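Local coordinates for protein tapirin (Caldicellulosiruptor hydrothermalis, PDB 6N2C) that probably binds cellulose and so helps an extremely thermophilic bacterium adhere to plant biomass, through a zinc-containing C-terminal beta-helix domain, at residues T201-L215 with T226-I240. Sequence-based numbering, arbitrary orientation. Where two conformers were deposited one is given.
Sequences TVTTRNMYSSSDITL and TIKADNIIVKNGSFI
R205 O is gripped twice at the corner where two successive coils of a parallel beta-helix turn together: D230 N donates to it at 2.7 Å, and N231 N adds a weaker bond at 3.4 Å. Past this corner N206 and N231 run alongside each other in one direction, two successive rungs of an asparagine ladder that N231 OD1 continues to N251 ND2 on the next coil. N231 ND2 gives N206 OD1 a 2.8 Å bond, in the plane of its own amide but from above the carbonyl plane of N206, the amides 40° apart. N206 ND2 donates to a water within bonding distance of D230 OD2, and to T185 on the preceding coil. With an alanine here for N206, N231 ND2 would probably lose this acceptor, keeping D177 OD2, and the amide ladder would be interrupted. R205 NE makes a long salt bridge, 3.5 Å, with D230 OD2, which comes in at the guanidinium edge, the carboxylate turned 70° from it.

M207 points into the interior, CG anti to the backbone N (chi1 170°), and sets CE 3.9 Å from I227 CG2, while I213 CD1 reaches V234 CG2 at 3.6 Å. L215 CD1 and I213 CG2 meet the F239 ring obliquely, and I227 CD1 lies at its edge. At the next corner S210 O accepts from N236 N, and D212 OD1 takes S238 N on its anti side at 2.8 Å, just past the one-residue shift in register that N236 introduces.

Strands 201-203, 206-209 and 213-214 pair in parallel with 227-229, 231-234 and 239-240 on three faces of the solenoid. Strand 252-255 covers F239, V234 and I233, strand 186-190 packs on V202 and Y208, and strand 548-552, carrying zinc ligand E551, flanks T201-R205.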
loop_
_atom_site.group_PDB
_atom_site.type_symbol
_atom_site.label_atom_id
_atom_site.label_comp_id
_atom_site.label_asym_id
_atom_site.label_seq_id
_atom_site.Cartn_x
_atom_site.Cartn_y
_atom_site.Cartn_z
ATOM N N THR A 201 1.238 10.873 -15.275
ATOM C CA THR A 201 0.755 9.512 -15.448
ATOM C C THR A 201 1.966 8.625 -15.663
ATOM O O THR A 201 2.767 8.917 -16.539
ATOM C CB THR A 201 -0.171 9.415 -16.641
ATOM O OG1 THR A 201 -1.320 10.288 -16.453
ATOM C CG2 THR A 201 -0.685 8.062 -16.829
ATOM N N VAL A 202 2.113 7.629 -14.822
ATOM C CA VAL A 202 3.277 6.694 -14.851
ATOM C C VAL A 202 2.721 5.316 -15.207
ATOM O O VAL A 202 1.879 4.803 -14.503
ATOM C CB VAL A 202 3.981 6.628 -13.508
ATOM C CG1 VAL A 202 5.102 5.588 -13.503
ATOM C CG2 VAL A 202 4.509 7.979 -13.084
ATOM N N THR A 203 3.320 4.649 -16.234
ATOM C CA THR A 203 3.099 3.261 -16.558
ATOM C C THR A 203 4.460 2.592 -16.394
ATOM O O THR A 203 5.404 3.006 -17.053
ATOM C CB THR A 203 2.551 3.081 -17.968
ATOM O OG1 THR A 203 1.374 3.901 -18.170
ATOM C CG2 THR A 203 2.160 1.617 -18.228
ATOM N N THR A 204 4.545 1.642 -15.478
ATOM C CA THR A 204 5.825 1.006 -15.181
ATOM C C THR A 204 5.706 -0.423 -14.872
ATOM O O THR A 204 4.601 -0.986 -14.691
ATOM C CB THR A 204 6.574 1.786 -14.102
ATOM O OG1 THR A 204 7.969 1.355 -14.073
ATOM C CG2 THR A 204 5.974 1.463 -12.729
ATOM N N ARG A 205 6.855 -1.103 -14.785
ATOM C CA ARG A 205 6.882 -2.441 -14.247
ATOM C C ARG A 205 7.176 -2.272 -12.786
ATOM O O ARG A 205 6.196 -2.150 -11.991
ATOM C CB ARG A 205 7.899 -3.391 -14.916
ATOM C CG ARG A 205 7.558 -3.819 -16.291
ATOM C CD ARG A 205 8.499 -4.950 -16.678
ATOM N NE ARG A 205 8.362 -6.176 -15.868
ATOM C CZ ARG A 205 8.940 -7.332 -16.181
ATOM N NH1 ARG A 205 9.765 -7.441 -17.238
ATOM N NH2 ARG A 205 8.759 -8.382 -15.392
ATOM N N ASN A 206 8.453 -2.131 -12.412
ATOM C CA ASN A 206 8.805 -1.913 -10.987
ATOM C C ASN A 206 9.282 -0.538 -10.666
ATOM O O ASN A 206 9.901 0.112 -11.504
ATOM C CB ASN A 206 9.738 -3.019 -10.562
ATOM C CG ASN A 206 9.074 -4.387 -10.718
ATOM O OD1 ASN A 206 7.894 -4.547 -10.371
ATOM N ND2 ASN A 206 9.803 -5.416 -11.259
ATOM N N MET A 207 9.054 -0.077 -9.397
ATOM C CA MET A 207 9.499 1.237 -8.986
ATOM C C MET A 207 9.988 1.130 -7.558
ATOM O O MET A 207 9.427 0.350 -6.769
ATOM C CB MET A 207 8.298 2.250 -9.032
ATOM C CG MET A 207 8.604 3.587 -8.387
ATOM S SD MET A 207 7.284 4.890 -8.646
ATOM C CE MET A 207 6.148 3.796 -9.525
ATOM N N TYR A 208 11.169 1.696 -7.313
ATOM C CA TYR A 208 11.755 1.689 -6.012
ATOM C C TYR A 208 12.128 3.100 -5.581
ATOM O O TYR A 208 12.674 3.920 -6.347
ATOM C CB TYR A 208 13.064 0.840 -5.980
ATOM C CG TYR A 208 13.891 0.928 -4.701
ATOM C CD1 TYR A 208 14.852 1.936 -4.472
ATOM C CD2 TYR A 208 13.795 -0.026 -3.753
ATOM C CE1 TYR A 208 15.515 2.003 -3.270
ATOM C CE2 TYR A 208 14.481 0.022 -2.569
ATOM C CZ TYR A 208 15.381 1.044 -2.360
ATOM O OH TYR A 208 16.112 1.096 -1.183
ATOM N N SER A 209 11.900 3.400 -4.288
ATOM C CA SER A 209 12.460 4.600 -3.702
ATOM C C SER A 209 12.921 4.251 -2.326
ATOM O O SER A 209 12.330 3.389 -1.653
ATOM C CB SER A 209 11.344 5.660 -3.636
ATOM O OG SER A 209 11.869 6.927 -3.348
ATOM N N SER A 210 13.955 4.938 -1.818
ATOM C CA SER A 210 14.373 4.682 -0.474
ATOM C C SER A 210 13.521 5.582 0.471
ATOM O O SER A 210 12.915 5.080 1.428
ATOM C CB SER A 210 15.892 4.995 -0.320
ATOM O OG SER A 210 16.248 4.830 1.076
ATOM N N SER A 211 13.489 6.893 0.196
ATOM C CA SER A 211 12.684 7.775 0.977
ATOM C C SER A 211 11.346 7.981 0.295
ATOM O O SER A 211 10.980 7.204 -0.612
ATOM C CB SER A 211 13.502 9.065 1.303
ATOM O OG SER A 211 12.692 9.956 2.092
ATOM N N ASP A 212 10.574 8.968 0.707
ATOM C CA ASP A 212 9.173 9.028 0.339
ATOM C C ASP A 212 8.929 9.139 -1.164
ATOM O O ASP A 212 9.670 9.808 -1.905
ATOM C CB ASP A 212 8.508 10.260 0.914
ATOM C CG ASP A 212 8.488 10.286 2.427
ATOM O OD1 ASP A 212 8.483 9.262 3.092
ATOM O OD2 ASP A 212 8.582 11.414 2.976
ATOM N N ILE A 213 7.860 8.546 -1.604
ATOM C CA ILE A 213 7.321 8.841 -2.932
ATOM C C ILE A 213 6.132 9.770 -2.724
ATOM O O ILE A 213 5.221 9.414 -1.952
ATOM C CB ILE A 213 6.870 7.608 -3.665
ATOM C CG1 ILE A 213 8.043 6.666 -3.874
ATOM C CG2 ILE A 213 6.185 8.025 -4.948
ATOM C CD1 ILE A 213 7.697 5.370 -4.615
ATOM N N THR A 214 6.162 10.961 -3.304
ATOM C CA THR A 214 5.082 11.931 -3.122
ATOM C C THR A 214 4.356 12.242 -4.431
ATOM O O THR A 214 4.971 12.703 -5.412
ATOM C CB THR A 214 5.646 13.244 -2.536
ATOM O OG1 THR A 214 6.280 12.972 -1.264
ATOM C CG2 THR A 214 4.510 14.202 -2.275
ATOM N N LEU A 215 3.040 12.009 -4.456
ATOM C CA LEU A 215 2.195 12.456 -5.497
ATOM C C LEU A 215 1.588 13.845 -5.156
ATOM O O LEU A 215 1.455 14.230 -3.969
ATOM C CB LEU A 215 1.029 11.525 -5.724
ATOM C CG LEU A 215 1.408 10.142 -6.235
ATOM C CD1 LEU A 215 0.112 9.358 -6.334
ATOM C CD2 LEU A 215 1.963 10.243 -7.642
ATOM N N THR A 226 -3.093 7.366 -12.392
ATOM C CA THR A 226 -1.908 8.097 -12.087
ATOM C C THR A 226 -0.665 7.189 -12.191
ATOM O O THR A 226 0.384 7.604 -12.732
ATOM C CB THR A 226 -1.995 8.674 -10.694
ATOM O OG1 THR A 226 -3.252 9.412 -10.621
ATOM C CG2 THR A 226 -0.876 9.578 -10.438
ATOM N N ILE A 227 -0.696 6.066 -11.483
ATOM C CA ILE A 227 0.443 5.107 -11.568
ATOM C C ILE A 227 -0.173 3.737 -11.787
ATOM O O ILE A 227 -1.070 3.315 -11.063
ATOM C CB ILE A 227 1.250 5.045 -10.275
ATOM C CG1 ILE A 227 1.883 6.387 -9.992
ATOM C CG2 ILE A 227 2.303 3.959 -10.368
ATOM C CD1 ILE A 227 2.676 6.330 -8.652
ATOM N N LYS A 228 0.373 3.012 -12.770
ATOM C CA LYS A 228 0.116 1.620 -12.958
ATOM C C LYS A 228 1.507 0.903 -12.875
ATOM O O LYS A 228 2.415 1.297 -13.577
ATOM C CB LYS A 228 -0.549 1.349 -14.281
ATOM C CG LYS A 228 -0.820 -0.134 -14.439
ATOM C CD LYS A 228 -1.430 -0.411 -15.810
ATOM C CE LYS A 228 -1.667 -1.898 -16.050
ATOM N NZ LYS A 228 -2.620 -2.492 -15.026
ATOM N N ALA A 229 1.609 -0.059 -11.999
ATOM C CA ALA A 229 2.897 -0.761 -11.732
ATOM C C ALA A 229 2.675 -2.185 -11.409
ATOM O O ALA A 229 1.655 -2.556 -10.875
ATOM C CB ALA A 229 3.562 -0.070 -10.555
ATOM N N ASP A 230 3.695 -3.041 -11.603
ATOM C CA ASP A 230 3.686 -4.355 -11.026
ATOM C C ASP A 230 3.996 -4.333 -9.543
ATOM O O ASP A 230 3.366 -5.019 -8.730
ATOM C CB ASP A 230 4.830 -5.229 -11.656
ATOM C CG ASP A 230 4.636 -5.542 -13.142
ATOM O OD1 ASP A 230 3.546 -5.349 -13.653
ATOM O OD2 ASP A 230 5.594 -6.118 -13.702
ATOM N N ASN A 231 5.017 -3.556 -9.170
ATOM C CA ASN A 231 5.482 -3.497 -7.787
ATOM C C ASN A 231 5.948 -2.092 -7.485
ATOM O O ASN A 231 6.550 -1.440 -8.378
ATOM C CB ASN A 231 6.640 -4.467 -7.418
ATOM C CG ASN A 231 6.293 -5.943 -7.656
ATOM O OD1 ASN A 231 5.606 -6.552 -6.859
ATOM N ND2 ASN A 231 6.738 -6.491 -8.795
ATOM N N ILE A 232 5.649 -1.614 -6.243
ATOM C CA ILE A 232 6.166 -0.365 -5.739
ATOM C C ILE A 232 6.725 -0.589 -4.390
ATOM O O ILE A 232 6.055 -1.134 -3.514
ATOM C CB ILE A 232 5.056 0.750 -5.674
ATOM C CG1 ILE A 232 4.387 0.979 -7.021
ATOM C CG2 ILE A 232 5.620 2.022 -5.042
ATOM C CD1 ILE A 232 3.302 2.075 -7.019
ATOM N N ILE A 233 8.010 -0.204 -4.190
ATOM C CA ILE A 233 8.697 -0.446 -2.953
ATOM C C ILE A 233 9.294 0.837 -2.454
ATOM O O ILE A 233 10.057 1.438 -3.134
ATOM C CB ILE A 233 9.835 -1.526 -3.108
ATOM C CG1 ILE A 233 9.211 -2.844 -3.618
ATOM C CG2 ILE A 233 10.674 -1.638 -1.813
ATOM C CD1 ILE A 233 10.241 -3.883 -4.032
ATOM N N VAL A 234 8.933 1.186 -1.242
ATOM C CA VAL A 234 9.462 2.408 -0.548
ATOM C C VAL A 234 10.150 1.890 0.668
ATOM O O VAL A 234 9.558 1.595 1.722
ATOM C CB VAL A 234 8.354 3.404 -0.180
ATOM C CG1 VAL A 234 9.006 4.712 0.269
ATOM C CG2 VAL A 234 7.505 3.715 -1.414
ATOM N N LYS A 235 11.431 1.668 0.535
ATOM C CA LYS A 235 12.129 0.851 1.514
ATOM C C LYS A 235 12.286 1.569 2.904
ATOM O O LYS A 235 12.265 0.887 3.918
ATOM C CB LYS A 235 13.545 0.591 0.969
ATOM C CG LYS A 235 14.457 -0.020 1.939
ATOM C CD LYS A 235 14.622 -1.488 1.816
ATOM C CE LYS A 235 15.643 -1.921 2.877
ATOM N NZ LYS A 235 16.174 -3.270 2.808
ATOM N N ASN A 236 12.529 2.878 2.909
ATOM C CA ASN A 236 12.772 3.652 4.121
ATOM C C ASN A 236 11.879 4.907 4.165
ATOM O O ASN A 236 12.293 5.964 4.642
ATOM C CB ASN A 236 14.272 4.049 4.187
ATOM C CG ASN A 236 15.183 2.853 4.162
ATOM O OD1 ASN A 236 15.173 2.048 5.087
ATOM N ND2 ASN A 236 16.018 2.743 3.124
ATOM N N GLY A 237 10.666 4.804 3.654
ATOM C CA GLY A 237 9.809 5.961 3.564
ATOM C C GLY A 237 8.353 5.645 3.443
ATOM O O GLY A 237 7.959 4.466 3.573
ATOM N N SER A 238 7.544 6.652 3.141
ATOM C CA SER A 238 6.099 6.461 2.938
ATOM C C SER A 238 5.726 6.635 1.507
ATOM O O SER A 238 6.562 7.033 0.670
ATOM C CB SER A 238 5.252 7.429 3.779
ATOM O OG SER A 238 5.580 7.329 5.122
ATOM N N PHE A 239 4.464 6.356 1.213
ATOM C CA PHE A 239 3.847 6.702 -0.060
ATOM C C PHE A 239 2.756 7.730 0.252
ATOM O O PHE A 239 1.903 7.475 1.125
ATOM C CB PHE A 239 3.280 5.477 -0.735
ATOM C CG PHE A 239 2.794 5.747 -2.126
ATOM C CD1 PHE A 239 1.539 6.338 -2.366
ATOM C CD2 PHE A 239 3.594 5.466 -3.231
ATOM C CE1 PHE A 239 1.130 6.644 -3.684
ATOM C CE2 PHE A 239 3.158 5.739 -4.514
ATOM C CZ PHE A 239 1.948 6.323 -4.740
ATOM N N ILE A 240 2.834 8.895 -0.378
ATOM C CA ILE A 240 1.958 10.021 -0.026
ATOM C C ILE A 240 1.104 10.341 -1.226
ATOM O O ILE A 240 1.641 10.709 -2.306
ATOM C CB ILE A 240 2.818 11.249 0.387
ATOM C CG1 ILE A 240 3.616 10.841 1.650
ATOM C CG2 ILE A 240 1.916 12.452 0.577
ATOM C CD1 ILE A 240 4.685 11.796 2.100
HETATM O O HOH W 1 7.875 -7.512 -12.104
#